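Local atomic coordinates of pyruvate kinase (Pseudomonas aeruginosa, PDB entry 6QXL), a protein that probably catalyses the last step of glycolysis, transferring the phosphoryl group of phosphoenolpyruvate to ADP to give pyruvate and ATP. Residues Asp442-Leu445 / Val449-Lys452. Sequence-based numbering, arbitrary orientation.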
loop_
_atom_site.group_PDB
_atom_site.type_symbol
_atom_site.label_atom_id
_atom_site.label_comp_id
_atom_site.label_asym_id
_atom_site.label_seq_id
_atom_site.Cartn_x
_atom_site.Cartn_y
_atom_site.Cartn_z
ATOM N N ASP A 442 32.381 -21.779 13.124
ATOM C CA ASP A 442 32.588 -23.163 13.584
ATOM C C ASP A 442 31.495 -23.606 14.551
ATOM O O ASP A 442 30.954 -24.711 14.422
ATOM C CB ASP A 442 33.981 -23.356 14.212
ATOM C CG ASP A 442 35.088 -23.518 13.169
ATOM O OD1 ASP A 442 34.811 -23.990 12.048
ATOM O OD2 ASP A 442 36.243 -23.133 13.463
ATOM N N GLU A 443 31.148 -22.720 15.482
ATOM C CA GLU A 443 30.080 -22.989 16.442
ATOM C C GLU A 443 28.757 -23.382 15.767
ATOM O O GLU A 443 28.040 -24.241 16.267
ATOM C CB GLU A 443 29.871 -21.774 17.346
ATOM C CG GLU A 443 31.051 -21.460 18.265
ATOM C CD GLU A 443 31.223 -22.469 19.391
ATOM O OE1 GLU A 443 30.258 -22.671 20.101
ATOM O OE2 GLU A 443 32.310 -23.046 19.552
ATOM N N LEU A 444 28.438 -22.782 14.631
ATOM C CA LEU A 444 27.231 -23.172 13.908
ATOM C C LEU A 444 27.416 -24.444 13.104
ATOM O O LEU A 444 26.481 -25.222 12.948
ATOM C CB LEU A 444 26.742 -22.036 12.998
ATOM C CG LEU A 444 26.397 -20.697 13.645
ATOM C CD1 LEU A 444 25.841 -19.783 12.571
ATOM C CD2 LEU A 444 25.390 -20.849 14.785
ATOM N N LEU A 445 28.607 -24.656 12.571
ATOM C CA LEU A 445 28.906 -25.918 11.876
ATOM C C LEU A 445 28.837 -27.115 12.828
ATOM O O LEU A 445 28.266 -28.150 12.452
ATOM C CB LEU A 445 30.277 -25.853 11.224
ATOM C CG LEU A 445 30.338 -25.044 9.927
ATOM C CD1 LEU A 445 31.786 -24.553 9.744
ATOM C CD2 LEU A 445 29.815 -25.865 8.725
ATOM N N VAL A 449 23.667 -26.201 12.016
ATOM C CA VAL A 449 22.767 -25.110 11.604
ATOM C C VAL A 449 23.114 -24.610 10.203
ATOM O O VAL A 449 22.226 -24.223 9.451
ATOM C CB VAL A 449 22.824 -23.937 12.591
ATOM C CG1 VAL A 449 22.006 -22.748 12.078
ATOM C CG2 VAL A 449 22.331 -24.410 13.946
ATOM N N VAL A 450 24.397 -24.607 9.863
ATOM C CA VAL A 450 24.836 -24.184 8.552
ATOM C C VAL A 450 25.811 -25.215 7.989
ATOM O O VAL A 450 26.498 -25.898 8.747
ATOM C CB VAL A 450 25.454 -22.779 8.610
ATOM C CG1 VAL A 450 24.466 -21.734 9.161
ATOM C CG2 VAL A 450 26.850 -22.719 9.295
ATOM N N THR A 451 25.884 -25.277 6.671
ATOM C CA THR A 451 26.841 -26.145 5.995
ATOM C C THR A 451 27.620 -25.346 4.957
ATOM O O THR A 451 27.345 -24.167 4.710
ATOM C CB THR A 451 26.113 -27.333 5.310
ATOM O OG1 THR A 451 26.994 -28.041 4.431
ATOM C CG2 THR A 451 24.938 -26.889 4.490
ATOM N N LYS A 452 28.619 -25.988 4.362
ATOM C CA LYS A 452 29.431 -25.341 3.341
ATOM C C LYS A 452 28.512 -24.920 2.180
ATOM O O LYS A 452 27.673 -25.730 1.737
ATOM C CB LYS A 452 30.513 -26.295 2.845
ATOM C CG LYS A 452 31.629 -25.626 2.075
ATOM C CD LYS A 452 32.570 -26.572 1.398
ATOM C CE LYS A 452 33.686 -25.756 0.734
ATOM N NZ LYS A 452 34.712 -26.563 0.021
#
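Leu444 and Val450 meet at a slant beside the last turn of helix 436-446, the CG2 methyl of Val450 lying 3.8 Å from CB of Leu444. With CG1 of Val450 anti to the carbonyl carbon (chi1 -58°), CG2 stands between the backbone N and the carbonyl carbon, facing the helix, where CG of Leu445 also borders it, 4.2 Å away. The other methyl, CG1, comes alongside CD1 of Leu444 at 4.2 Å. Leu445 starts out pointing away from the loop, yet its CD2 comes back against the carbonyl O of Val450, at 3.3 Å, and lies 4.0 Å from CA of Thr451. One backbone bond ties the pieces together: Val449 N gives its hydrogen to Leu444 O (3.1 Å, 145° at the hydrogen). Beside this bond the CB atoms of Leu444 and Val449 approach to 4.4 Å. Leu444 also packs on Ala379 and Ile381 of strand 377-383, while Val478 touches Leu445 and Val450. The i to i+5 bond and the apolar pair flanking it are consistent with a Schellman-type helix C-cap, here closing the helix of a beta-alpha-beta crossover that leads into strand 455-461 of the C-terminal alpha/beta domain.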